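Local coordinates for protein putative phophotriesterase (Proteus mirabilis, PDB 3RHG) that probably hydrolyses ester bonds with a pair of zinc ions, as a member of the phosphotriesterase family of metal-dependent hydrolases, at residues A[196-201]-A[208-213]; A[231-234]-A[238-241]; A[250-255]-A[271-276]; A[259-264]-A[294-299]; A[289-294]-A[314-319]. One frame throughout, in Å; residues are numbered along the deposited sequence. Where two conformers were deposited one is given.

Contact 1 of 5, residues A[196-201]-A[208-213]. With ZN (zinc ion), chain C.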
# COMPACT_ATOMS: atom_id res chain seq x y z
N MET A 196 24.29 10.83 15.13
CA MET A 196 23.51 11.98 14.69
C MET A 196 22.67 11.53 13.51
O MET A 196 23.22 11.04 12.52
CB MET A 196 24.44 13.11 14.25
CG MET A 196 23.67 14.38 13.90
SD MET A 196 24.72 15.56 12.99
CE MET A 196 26.20 15.60 13.96
N ASN A 197 21.36 11.69 13.63
CA ASN A 197 20.39 11.27 12.62
C ASN A 197 19.85 12.51 11.95
O ASN A 197 19.32 13.40 12.65
CB ASN A 197 19.28 10.48 13.31
CG ASN A 197 18.28 9.87 12.36
OD1 ASN A 197 17.09 10.03 12.57
ND2 ASN A 197 18.75 9.10 11.35
N ILE A 198 20.03 12.61 10.63
CA ILE A 198 19.60 13.81 9.91
C ILE A 198 18.29 13.55 9.19
O ILE A 198 18.20 12.69 8.34
CB ILE A 198 20.66 14.25 8.85
CG1 ILE A 198 22.08 14.28 9.44
CG2 ILE A 198 20.29 15.62 8.22
CD1 ILE A 198 22.23 15.19 10.58
N HIS A 199 17.27 14.35 9.50
CA HIS A 199 16.06 14.34 8.71
C HIS A 199 16.42 14.94 7.36
O HIS A 199 16.71 16.14 7.26
CB HIS A 199 14.97 15.20 9.38
CG HIS A 199 13.83 15.52 8.46
ND1 HIS A 199 12.68 14.77 8.41
CD2 HIS A 199 13.67 16.52 7.55
CE1 HIS A 199 11.86 15.29 7.50
NE2 HIS A 199 12.44 16.35 6.97
N MET A 200 16.42 14.12 6.32
CA MET A 200 16.67 14.60 4.96
C MET A 200 15.35 14.80 4.25
O MET A 200 14.37 14.12 4.53
CB MET A 200 17.50 13.59 4.17
CG MET A 200 18.89 13.41 4.75
SD MET A 200 19.93 14.88 4.63
CE MET A 200 20.23 14.86 2.86
N PRO A 201 15.34 15.74 3.30
CA PRO A 201 14.18 15.85 2.40
C PRO A 201 14.29 14.73 1.38
O PRO A 201 15.06 14.83 0.43
CB PRO A 201 14.35 17.24 1.78
CG PRO A 201 15.86 17.49 1.83
CD PRO A 201 16.38 16.76 3.05
N ASP A 208 24.96 15.56 -0.61
CA ASP A 208 26.33 16.08 -0.72
C ASP A 208 26.47 17.40 0.04
O ASP A 208 27.47 17.63 0.72
CB ASP A 208 26.74 16.29 -2.17
CG ASP A 208 27.53 15.14 -2.74
OD1 ASP A 208 28.32 14.48 -2.00
OD2 ASP A 208 27.40 14.91 -3.97
N GLU A 209 25.48 18.29 -0.05
CA GLU A 209 25.66 19.57 0.65
C GLU A 209 25.56 19.42 2.17
O GLU A 209 26.28 20.10 2.92
CB GLU A 209 24.75 20.66 0.11
CG GLU A 209 23.40 20.57 0.60
CD GLU A 209 22.53 21.73 0.12
OE1 GLU A 209 22.86 22.93 0.32
OE2 GLU A 209 21.49 21.41 -0.45
N VAL A 210 24.72 18.49 2.64
CA VAL A 210 24.64 18.24 4.07
C VAL A 210 25.97 17.65 4.56
O VAL A 210 26.50 18.06 5.61
CB VAL A 210 23.48 17.27 4.38
CG1 VAL A 210 23.62 16.65 5.78
CG2 VAL A 210 22.13 18.00 4.19
N LEU A 211 26.53 16.71 3.80
CA LEU A 211 27.82 16.12 4.19
C LEU A 211 28.99 17.08 4.01
O LEU A 211 29.99 16.99 4.74
CB LEU A 211 28.06 14.78 3.47
CG LEU A 211 27.00 13.72 3.83
CD1 LEU A 211 27.36 12.40 3.18
CD2 LEU A 211 26.89 13.56 5.35
N ASP A 212 28.88 18.02 3.07
CA ASP A 212 29.94 19.02 2.98
C ASP A 212 30.00 19.82 4.29
O ASP A 212 31.08 20.20 4.73
CB ASP A 212 29.75 19.97 1.80
CG ASP A 212 30.04 19.32 0.47
OD1 ASP A 212 30.59 18.19 0.43
OD2 ASP A 212 29.73 19.93 -0.56
N ILE A 213 28.85 20.09 4.90
CA ILE A 213 28.86 20.75 6.20
C ILE A 213 29.35 19.83 7.32
O ILE A 213 30.27 20.18 8.05
CB ILE A 213 27.48 21.39 6.54
CG1 ILE A 213 27.16 22.54 5.56
CG2 ILE A 213 27.44 21.83 8.00
CD1 ILE A 213 25.67 22.94 5.58
ZN ZN C . 12.16 13.12 9.45

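Contact 2 of 5, residues A[231-234]-A[238-241]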
# COMPACT_ATOMS: atom_id res chain seq x y z
N ASP A 231 14.86 6.28 1.81
CA ASP A 231 14.02 5.37 1.03
C ASP A 231 13.63 5.94 -0.35
O ASP A 231 13.71 5.24 -1.35
CB ASP A 231 12.75 4.94 1.79
CG ASP A 231 13.01 4.63 3.27
OD1 ASP A 231 12.59 3.54 3.71
OD2 ASP A 231 13.63 5.47 3.98
N PRO A 232 13.18 7.22 -0.41
CA PRO A 232 12.69 7.68 -1.71
C PRO A 232 13.79 7.91 -2.75
O PRO A 232 13.47 8.20 -3.91
CB PRO A 232 11.97 9.01 -1.38
CG PRO A 232 11.66 8.91 0.10
CD PRO A 232 12.89 8.20 0.66
N SER A 233 15.06 7.80 -2.35
CA SER A 233 16.15 7.85 -3.32
C SER A 233 16.69 6.46 -3.67
O SER A 233 17.74 6.33 -4.29
CB SER A 233 17.27 8.80 -2.89
OG SER A 233 17.87 8.41 -1.66
N GLY A 234 15.92 5.43 -3.32
CA GLY A 234 16.42 4.05 -3.47
C GLY A 234 16.66 3.65 -4.93
O GLY A 234 17.49 2.76 -5.20
N ASP A 238 23.28 5.78 -8.05
CA ASP A 238 24.51 6.57 -8.12
C ASP A 238 24.60 7.51 -6.92
O ASP A 238 25.66 7.64 -6.28
CB ASP A 238 24.60 7.39 -9.42
CG ASP A 238 24.83 6.51 -10.66
OD1 ASP A 238 25.12 5.31 -10.51
OD2 ASP A 238 24.74 7.05 -11.80
N TYR A 239 23.50 8.20 -6.62
CA TYR A 239 23.46 9.10 -5.46
C TYR A 239 23.71 8.34 -4.16
O TYR A 239 24.51 8.76 -3.31
CB TYR A 239 22.08 9.73 -5.38
CG TYR A 239 21.78 10.49 -4.10
CD1 TYR A 239 22.35 11.74 -3.85
CD2 TYR A 239 20.87 9.99 -3.16
CE1 TYR A 239 22.05 12.46 -2.70
CE2 TYR A 239 20.56 10.70 -2.00
CZ TYR A 239 21.14 11.95 -1.79
OH TYR A 239 20.81 12.69 -0.66
N GLN A 240 23.01 7.23 -3.97
CA GLN A 240 23.13 6.51 -2.71
C GLN A 240 24.55 5.96 -2.51
O GLN A 240 25.11 6.10 -1.42
CB GLN A 240 22.07 5.42 -2.57
CG GLN A 240 20.65 5.98 -2.50
CD GLN A 240 19.66 5.04 -1.83
OE1 GLN A 240 19.78 3.82 -1.92
NE2 GLN A 240 18.69 5.61 -1.11
N CYS A 241 25.14 5.38 -3.54
CA CYS A 241 26.54 4.93 -3.42
C CYS A 241 27.51 6.10 -3.19
O CYS A 241 28.52 5.94 -2.48
CB CYS A 241 26.95 4.11 -4.65
SG CYS A 241 26.07 2.54 -4.73
O HOH W 1 20.12 2.60 -4.38

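Contact 3 of 5, residues A[250-255]-A[271-276]. With BEZ (benzoic acid), chain D.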
# COMPACT_ATOMS: atom_id res chain seq x y z
N LEU A 250 23.23 4.97 5.50
CA LEU A 250 21.95 5.29 4.89
C LEU A 250 20.86 4.57 5.67
O LEU A 250 20.92 3.36 5.86
CB LEU A 250 21.88 4.88 3.40
CG LEU A 250 22.79 5.69 2.47
CD1 LEU A 250 22.48 5.32 1.00
CD2 LEU A 250 22.63 7.19 2.68
N GLU A 251 19.86 5.32 6.10
CA GLU A 251 18.76 4.75 6.87
C GLU A 251 17.50 4.72 6.02
O GLU A 251 17.03 5.76 5.52
CB GLU A 251 18.53 5.59 8.13
CG GLU A 251 17.35 5.15 8.97
CD GLU A 251 17.28 5.97 10.23
OE1 GLU A 251 16.59 7.04 10.27
OE2 GLU A 251 17.98 5.59 11.19
N PHE A 252 16.97 3.51 5.84
CA PHE A 252 15.71 3.27 5.17
C PHE A 252 14.71 3.11 6.27
O PHE A 252 14.53 2.02 6.82
CB PHE A 252 15.79 2.01 4.28
CG PHE A 252 16.69 2.19 3.07
CD1 PHE A 252 16.14 2.43 1.81
CD2 PHE A 252 18.07 2.14 3.20
CE1 PHE A 252 16.97 2.61 0.69
CE2 PHE A 252 18.92 2.31 2.10
CZ PHE A 252 18.37 2.53 0.83
N ASP A 253 14.10 4.23 6.66
CA ASP A 253 13.25 4.24 7.84
C ASP A 253 11.77 4.43 7.49
O ASP A 253 10.96 4.73 8.38
CB ASP A 253 13.72 5.35 8.80
CG ASP A 253 13.95 6.67 8.09
OD1 ASP A 253 13.17 6.95 7.18
OD2 ASP A 253 14.93 7.38 8.41
N MET A 254 11.39 4.20 6.23
CA MET A 254 9.99 4.38 5.82
C MET A 254 9.43 3.04 5.38
O MET A 254 8.50 2.96 4.56
CB MET A 254 9.88 5.42 4.71
CG MET A 254 10.42 6.76 5.15
SD MET A 254 10.77 7.91 3.79
CE MET A 254 9.14 8.24 3.17
N ILE A 255 9.99 1.97 5.93
CA ILE A 255 9.62 0.64 5.44
C ILE A 255 8.23 0.29 5.93
O ILE A 255 7.99 0.25 7.14
CB ILE A 255 10.67 -0.41 5.88
CG1 ILE A 255 12.00 -0.11 5.16
CG2 ILE A 255 10.20 -1.86 5.54
CD1 ILE A 255 13.16 -0.96 5.65
N MET A 271 8.29 -3.44 -1.70
CA MET A 271 9.08 -4.17 -2.70
C MET A 271 10.12 -3.28 -3.37
O MET A 271 11.21 -3.76 -3.69
CB MET A 271 8.19 -4.85 -3.75
CG MET A 271 7.36 -6.01 -3.21
SD MET A 271 8.28 -7.23 -2.26
CE MET A 271 9.32 -7.96 -3.52
N ASP A 272 9.81 -2.00 -3.58
CA ASP A 272 10.81 -1.06 -4.12
C ASP A 272 12.02 -1.05 -3.19
O ASP A 272 13.17 -1.03 -3.63
CB ASP A 272 10.29 0.40 -4.15
CG ASP A 272 9.27 0.68 -5.25
OD1 ASP A 272 9.28 -0.01 -6.31
OD2 ASP A 272 8.47 1.65 -5.05
N THR A 273 11.76 -0.98 -1.90
CA THR A 273 12.85 -0.83 -0.92
C THR A 273 13.59 -2.16 -0.72
O THR A 273 14.80 -2.17 -0.50
CB THR A 273 12.31 -0.25 0.37
OG1 THR A 273 11.86 1.08 0.07
CG2 THR A 273 13.39 -0.16 1.45
N VAL A 274 12.88 -3.28 -0.83
CA VAL A 274 13.54 -4.59 -0.84
C VAL A 274 14.61 -4.61 -1.94
O VAL A 274 15.75 -4.98 -1.70
CB VAL A 274 12.53 -5.74 -1.06
CG1 VAL A 274 13.24 -7.07 -1.31
CG2 VAL A 274 11.58 -5.85 0.15
N GLU A 275 14.25 -4.16 -3.14
CA GLU A 275 15.18 -4.15 -4.26
C GLU A 275 16.34 -3.16 -4.06
O GLU A 275 17.50 -3.47 -4.38
CB GLU A 275 14.46 -3.86 -5.57
CG GLU A 275 15.35 -4.02 -6.80
CD GLU A 275 15.98 -5.42 -6.92
OE1 GLU A 275 15.32 -6.44 -6.58
OE2 GLU A 275 17.14 -5.51 -7.37
N ALA A 276 16.05 -1.97 -3.54
CA ALA A 276 17.08 -0.97 -3.31
C ALA A 276 18.10 -1.51 -2.28
O ALA A 276 19.30 -1.45 -2.50
CB ALA A 276 16.47 0.34 -2.81
C BEZ D . 8.59 14.10 4.96
O1 BEZ D . 9.73 14.60 4.81
O2 BEZ D . 7.57 14.78 4.69
C1 BEZ D . 8.44 12.69 5.44
C2 BEZ D . 9.54 11.96 5.88
C3 BEZ D . 9.37 10.65 6.34
C4 BEZ D . 8.11 10.08 6.34
C5 BEZ D . 7.02 10.81 5.89
C6 BEZ D . 7.17 12.12 5.44

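Contact 4 of 5, residues A[259-264]-A[294-299]. With ZN (zinc ion), chain B; BEZ (benzoic acid), chain D.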
# COMPACT_ATOMS: atom_id res chain seq x y z
N ILE A 259 2.00 5.30 2.44
CA ILE A 259 1.18 6.51 2.44
C ILE A 259 1.62 7.37 1.27
O ILE A 259 2.81 7.42 0.91
CB ILE A 259 1.36 7.32 3.75
CG1 ILE A 259 0.88 6.51 4.96
CG2 ILE A 259 0.64 8.66 3.69
CD1 ILE A 259 1.23 7.19 6.33
N SER A 260 0.64 8.05 0.67
CA SER A 260 0.92 9.03 -0.35
C SER A 260 0.58 10.42 0.21
O SER A 260 -0.51 10.65 0.74
CB SER A 260 0.11 8.72 -1.62
OG SER A 260 0.35 7.39 -2.08
N PHE A 261 1.53 11.34 0.09
CA PHE A 261 1.35 12.68 0.59
C PHE A 261 0.92 13.61 -0.55
O PHE A 261 1.40 13.49 -1.68
CB PHE A 261 2.63 13.13 1.30
CG PHE A 261 3.03 12.22 2.41
CD1 PHE A 261 2.49 12.38 3.68
CD2 PHE A 261 3.89 11.15 2.18
CE1 PHE A 261 2.83 11.52 4.71
CE2 PHE A 261 4.24 10.28 3.20
CZ PHE A 261 3.71 10.45 4.47
N PRO A 262 -0.01 14.51 -0.27
CA PRO A 262 -0.49 15.36 -1.36
C PRO A 262 0.62 16.21 -2.00
O PRO A 262 0.55 16.51 -3.19
CB PRO A 262 -1.54 16.24 -0.69
CG PRO A 262 -2.02 15.43 0.49
CD PRO A 262 -0.91 14.49 0.89
N LYS A 263 1.62 16.60 -1.21
CA LYS A 263 2.78 17.30 -1.76
C LYS A 263 4.04 16.43 -1.76
O LYS A 263 4.23 15.60 -2.65
CB LYS A 263 3.08 18.57 -0.96
CG LYS A 263 2.02 19.65 -1.07
CD LYS A 263 1.05 19.57 0.09
CE LYS A 263 0.39 20.90 0.35
NZ LYS A 263 -0.40 20.86 1.60
N GLU A 264 4.88 16.63 -0.76
CA GLU A 264 6.17 15.96 -0.68
C GLU A 264 6.35 14.92 -1.78
O GLU A 264 7.27 15.01 -2.59
CB GLU A 264 6.39 15.32 0.70
CG GLU A 264 5.16 15.35 1.59
CD GLU A 264 4.98 16.70 2.26
OE1 GLU A 264 5.87 17.56 2.10
OE2 GLU A 264 3.95 16.90 2.95
N ASP A 294 9.69 4.49 11.00
CA ASP A 294 9.27 5.88 11.18
C ASP A 294 7.81 6.02 11.54
O ASP A 294 7.13 6.91 11.02
CB ASP A 294 9.62 6.76 9.96
CG ASP A 294 9.61 8.24 10.29
OD1 ASP A 294 9.81 8.58 11.48
OD2 ASP A 294 9.38 9.08 9.36
N VAL A 295 7.30 5.15 12.41
CA VAL A 295 5.93 5.34 12.92
C VAL A 295 5.83 6.76 13.47
O VAL A 295 6.62 7.15 14.32
CB VAL A 295 5.57 4.31 14.02
CG1 VAL A 295 4.24 4.70 14.71
CG2 VAL A 295 5.49 2.91 13.42
N PHE A 296 4.87 7.55 12.97
CA PHE A 296 4.74 8.92 13.44
C PHE A 296 3.32 9.44 13.34
O PHE A 296 3.06 10.60 13.66
CB PHE A 296 5.72 9.86 12.71
CG PHE A 296 5.27 10.32 11.33
CD1 PHE A 296 4.78 11.61 11.15
CD2 PHE A 296 5.40 9.48 10.20
CE1 PHE A 296 4.37 12.07 9.87
CE2 PHE A 296 5.00 9.91 8.92
CZ PHE A 296 4.51 11.21 8.75
N LEU A 297 2.41 8.55 12.90
CA LEU A 297 0.99 8.84 12.72
C LEU A 297 0.20 7.68 13.29
O LEU A 297 0.67 6.54 13.24
CB LEU A 297 0.65 8.97 11.23
CG LEU A 297 1.29 10.12 10.44
CD1 LEU A 297 1.17 9.90 8.92
CD2 LEU A 297 0.69 11.51 10.86
N LYS A 298 -0.99 7.95 13.82
CA LYS A 298 -1.76 6.87 14.41
C LYS A 298 -2.13 5.82 13.36
O LYS A 298 -2.31 4.65 13.69
CB LYS A 298 -3.01 7.39 15.14
CG LYS A 298 -2.70 8.24 16.37
CD LYS A 298 -3.95 8.46 17.20
CE LYS A 298 -3.68 9.40 18.36
NZ LYS A 298 -4.91 9.61 19.19
N GLN A 299 -2.27 6.24 12.10
CA GLN A 299 -2.68 5.32 11.05
C GLN A 299 -1.61 4.24 10.81
O GLN A 299 -1.91 3.20 10.21
CB GLN A 299 -2.94 6.05 9.74
CG GLN A 299 -1.68 6.45 9.02
CD GLN A 299 -2.01 7.35 7.84
OE1 GLN A 299 -2.19 8.56 8.00
NE2 GLN A 299 -2.09 6.76 6.65
ZN ZN B . 11.04 10.50 12.10
C BEZ D . 8.59 14.10 4.96
O1 BEZ D . 9.73 14.60 4.81
O2 BEZ D . 7.57 14.78 4.69
C1 BEZ D . 8.44 12.69 5.44
C2 BEZ D . 9.54 11.96 5.88
C3 BEZ D . 9.37 10.65 6.34
C4 BEZ D . 8.11 10.08 6.34
C5 BEZ D . 7.02 10.81 5.89
C6 BEZ D . 7.17 12.12 5.44

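Contact 5 of 5, residues A[289-294]-A[314-319]. With ZN (zinc ion), chain B.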
# COMPACT_ATOMS: atom_id res chain seq x y z
N ILE A 289 24.02 0.09 6.31
CA ILE A 289 22.58 0.29 6.13
C ILE A 289 21.85 0.03 7.44
O ILE A 289 22.16 -0.93 8.14
CB ILE A 289 22.03 -0.69 5.08
CG1 ILE A 289 22.65 -0.40 3.71
CG2 ILE A 289 20.49 -0.62 5.03
CD1 ILE A 289 22.35 -1.46 2.67
N VAL A 290 20.90 0.90 7.80
CA VAL A 290 19.98 0.60 8.90
C VAL A 290 18.54 0.74 8.41
O VAL A 290 18.29 1.41 7.39
CB VAL A 290 20.25 1.43 10.17
CG1 VAL A 290 21.53 0.96 10.86
CG2 VAL A 290 20.31 2.93 9.82
N LEU A 291 17.61 0.12 9.15
CA LEU A 291 16.21 -0.06 8.72
C LEU A 291 15.26 0.32 9.83
O LEU A 291 15.51 -0.00 10.99
CB LEU A 291 15.95 -1.54 8.44
CG LEU A 291 16.91 -2.23 7.46
CD1 LEU A 291 16.57 -3.72 7.35
CD2 LEU A 291 16.93 -1.58 6.08
N SER A 292 14.16 1.00 9.51
CA SER A 292 13.17 1.30 10.53
C SER A 292 11.82 1.62 9.85
O SER A 292 11.72 1.54 8.61
CB SER A 292 13.66 2.46 11.43
OG SER A 292 13.48 2.17 12.82
N HIS A 293 10.80 1.96 10.65
CA HIS A 293 9.44 2.20 10.16
C HIS A 293 9.05 3.68 10.14
O HIS A 293 8.13 4.07 9.42
CB HIS A 293 8.40 1.52 11.08
CG HIS A 293 8.64 0.07 11.33
ND1 HIS A 293 9.44 -0.38 12.36
CD2 HIS A 293 8.16 -1.04 10.71
CE1 HIS A 293 9.45 -1.71 12.36
NE2 HIS A 293 8.67 -2.14 11.37
N ASP A 294 9.69 4.49 11.00
CA ASP A 294 9.27 5.88 11.18
C ASP A 294 7.81 6.02 11.54
O ASP A 294 7.13 6.91 11.02
CB ASP A 294 9.62 6.76 9.96
CG ASP A 294 9.61 8.24 10.29
OD1 ASP A 294 9.81 8.58 11.48
OD2 ASP A 294 9.38 9.08 9.36
N ASN A 314 9.99 -8.79 10.92
CA ASN A 314 9.23 -9.93 10.53
C ASN A 314 9.00 -10.09 9.03
O ASN A 314 9.23 -11.13 8.52
CB ASN A 314 7.90 -9.90 11.27
CG ASN A 314 7.42 -11.25 11.67
OD1 ASN A 314 8.13 -12.22 11.60
ND2 ASN A 314 6.20 -11.31 12.08
N VAL A 315 8.57 -9.05 8.34
CA VAL A 315 8.29 -9.14 6.92
C VAL A 315 9.42 -8.68 6.02
O VAL A 315 9.81 -9.37 5.12
CB VAL A 315 7.04 -8.35 6.57
CG1 VAL A 315 6.81 -8.33 5.09
CG2 VAL A 315 5.87 -8.94 7.31
N PHE A 316 9.96 -7.52 6.29
CA PHE A 316 11.03 -7.01 5.41
C PHE A 316 12.24 -7.98 5.35
O PHE A 316 12.76 -8.25 4.26
CB PHE A 316 11.48 -5.61 5.83
CG PHE A 316 12.39 -4.96 4.83
CD1 PHE A 316 11.86 -4.37 3.69
CD2 PHE A 316 13.77 -4.91 5.04
CE1 PHE A 316 12.68 -3.76 2.74
CE2 PHE A 316 14.62 -4.30 4.10
CZ PHE A 316 14.06 -3.70 2.94
N LEU A 317 12.68 -8.50 6.50
CA LEU A 317 13.81 -9.43 6.50
C LEU A 317 13.48 -10.72 5.74
O LEU A 317 14.37 -11.30 5.11
CB LEU A 317 14.30 -9.73 7.93
CG LEU A 317 14.83 -8.51 8.70
CD1 LEU A 317 15.48 -8.94 10.03
CD2 LEU A 317 15.83 -7.72 7.88
N SER A 318 12.22 -11.17 5.81
CA SER A 318 11.78 -12.36 5.04
C SER A 318 11.81 -12.08 3.54
O SER A 318 12.20 -12.94 2.74
CB SER A 318 10.35 -12.78 5.42
OG SER A 318 10.35 -13.38 6.69
N LEU A 319 11.36 -10.88 3.17
CA LEU A 319 11.40 -10.49 1.78
C LEU A 319 12.84 -10.44 1.25
O LEU A 319 13.08 -10.83 0.10
CB LEU A 319 10.69 -9.14 1.58
CG LEU A 319 9.16 -9.18 1.80
CD1 LEU A 319 8.54 -7.77 1.60
CD2 LEU A 319 8.50 -10.24 0.91
ZN ZN B . 11.04 10.50 12.10

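Contact 1 of 5, residues A[196-201]-A[208-213]
Met200, just past the end of strand 195-199, and Val210 of helix 207-217 bring strand end and helix together, with their CA atoms 8.8 Å apart, the shortest CA spacing between 196-201 and 208-213. Strand and helix belong to a beta-alpha-beta unit of the (beta/alpha)8 barrel of the amidohydrolase superfamily, and strand 225-227 completes the unit. The contact is small, wholly apolar and buried. Val210 is the single helix residue that does the touching. Its CG2 branch meets the sulfur of Met200, SD to CG2 3.8 Å, and the methyl CE of Met200 lies almost as close to the same branch. The two side chains run past each other in opposite directions. The Met200 chain is bent at both of its later torsions (chi2 -66°, chi3 -71°), which folds SD and CE toward the helix. The other branch, Val210 CG1, faces Ile198 CG2 more loosely at 4.3 Å. Ile198 also packs on Leu181 of the preceding helix, so it sits between two helices of the outer layer. His199 lies between Ile198 and Met200 in the chain. Its CG stands anti to the backbone N (chi1 165°), and the ring reaches a metal shared with Glu166 and His229. Ile198 and Met200 thus reach the helix, while His199 between them serves the metal site. The metal bond runs from His199 ND1 to the zinc ion at 2.0 Å.

Contact 2 of 5, residues A[231-234]-A[238-241]
The Tyr239 ring meets Ser233 at its edge, where OG lies near the ring plane, 3.5 Å from CE2. Ser233 CB, 3.8 Å from Tyr239 CD2, lies off the ring plane. The phenol oxygen works further out: Tyr239 OH is hydrogen-bonded to the backbone N of Gly207, at the start of helix 207-217. The amide of Gln240 is the second flat group. Its chain is extended beyond CG and reaches back over the turn at Ser233 and Gly234. Gln240 CD lies 3.4 Å from Ser233 O, and Gln240 NE2 is 3.0 Å from Ser233 OG. Ser233 OG is hydrogen-bonded to Ser230 O. A water ties the other end of the amide to the turn. It donates to Gln240 OE1 at 2.8 Å and to Gly234 O at the same distance, so the amide oxygen and the backbone carbonyl share one bridge. The turn itself is closed by Gly234 N bonding to Asp231 O at 3.0 Å. Asp231 OD1 in turn accepts from Met254 N, which links the turn to the next beta-alpha loop. This turn, packed on the first turn of helix 237-245, is part of the loop after strand 225-227 of the (beta/alpha)8 barrel, a few residues past the metal ligand His229.

Contact 3 of 5, residues A[250-255]-A[271-276]
Strand 249-252 and helix 270-282, joined to strand 289-291, form a beta-alpha-beta unit of the (beta/alpha)8 barrel, and this contact packs Phe252 at the strand end and Ile255 of its following loop against Thr273 and Ala276 of the helix. Thr273 carries the contact. Its methyl CG2 lies 3.8 Å from Phe252 CD1 and 4.0 Å from Ile255 CG1, so one methyl fills the angle between ring and branched chain. That methyl stands anti to the backbone N of Thr273 (chi1 -65° for OG1), on the side facing the strand. Phe252 and Thr273 run past each other in opposite directions. One turn further along the helix, Ala276 CB approaches Phe252 CE1 at 4.2 Å. Both helix residues meet the ring obliquely. Beyond the contact Gln240 of helix 237-245 also packs on Phe252, and Ile255 touches Phe316 of helix 311-322. Met254 turns the other way, into the pocket. Its chain bends at chi3 (67°), and CE comes 3.8 Å from C4 of the bound benzoic acid. No polar bond joins 250-255 to 271-276. Between these two segments the contact is buried apolar packing, while Asp253 of the same loop bonds through OD1 to ND1 of the metal ligand His229.

Contact 4 of 5, residues A[259-264]-A[294-299]
Phe296, Leu297 and Gln299 of 294-299 touch Phe261 and Ile259 of the other loop. The segment begins at Asp294, beside the bound benzoic acid. Asp294 OD1 binds a zinc ion at 2.4 Å, a metal completed by His23, His25 and Glu166. The other oxygen, OD2, lies 3.4 Å from C3 of the benzoic acid ring. Phe296 comes next. Its CG stands between the backbone N and the carbonyl carbon (chi1 81°), which carries the ring across toward the pocket. Phe296 CZ and Phe261 CE1 are 4.4 Å apart, a loose apolar touch in which Phe261 lies at the edge of the Phe296 ring. Both phenylalanines also hold the ligand. C6 of benzoic acid lies over one face of Phe261, and Phe261 CZ is 3.6 Å from C5; Phe296 CE2 approaches C5 at 3.8 Å. Leu297 follows. Its CG sits over the centre of one face of the Phe296 ring, and its CD1 meets Ile259 CD1 at 3.7 Å. Gln299 ends the walk, its amide coming from the opposite direction to Ile259, with NE2 3.4 Å from Ile259 CD1. That amide is fixed by others: OE1 accepts from Asn68 and NE2 donates to Leu58 O. Ile259 CG2 in turn lies against a face of Phe261. Ile259 thus lies between the Gln299 amide and the Phe261 ring. The loops join by packing without a hydrogen bond between them, apolar except for the Gln299 amide laid on Ile259. The ligand ring has an aromatic lining on this side, next to a metal-bound carboxylate.

Contact 5 of 5, residues A[289-294]-A[314-319]
Leu291 and Phe316 meet at the centre of this contact, the leucine methyl CD1 lying 3.8 Å from Phe316 CD2 and equally near CE2. The approach to the ring is oblique, and the two side chains cross at about a right angle. The second methyl, Leu291 CD2, is a little further from Phe316 CE2, at 4.1 Å. Leu317, the next helix residue, adds its own methyl: CD2 is 4.1 Å from Leu291 CD1. One leucine of the strand is thus gripped by two neighbouring residues of the helix. Phe316 CG stands anti to the backbone N (chi1 -170°), and the ring reaches from the helix toward the barrel wall. Around this pair, Ile255 packs on Leu291, and Val274 of helix 270-282 touches the Phe316 ring. Further along, His293 NE2 is hydrogen-bonded to Val312 N, near the start of helix 311-322. The far side of that helix meets the second subunit, where Phe41 packs on Asn314 and Ser318, and Trp56 on Val315. On the inner side, the segment leads to the metal ligand Asp294. Ser292 OG bonds to Glu24, and Asp294 pairs through the backbone with His23. Strand 289-291 with its following helix is the eighth beta-alpha unit of the barrel, and an aspartate just past the eighth strand is a typical metal ligand of the amidohydrolase superfamily.

In the fold
From the N terminus, contact 1 comes first, closing the short loop from strand 195-199 to helix 207-217. Contact 2 follows in series and closes the turn before helix 237-245; Met200 CE touches Tyr239 OH between them. Contact 3 then closes the longer loop from strand 249-252 to helix 270-282. Contact 4 crosses it, because 259-264 lies within that loop while 294-299 comes later. Contact 5 closes the loop from strand 289-291 to helix 311-322; it crosses contact 4 and shares Asp294 with it. Contacts 3 and 5 are in series but bonded through neighbouring strands. Contacts 1, 3 and 5 fasten helices to the barrel; contact 2 ties a loop to the start of its own helix; contact 4 joins two loops at the pocket.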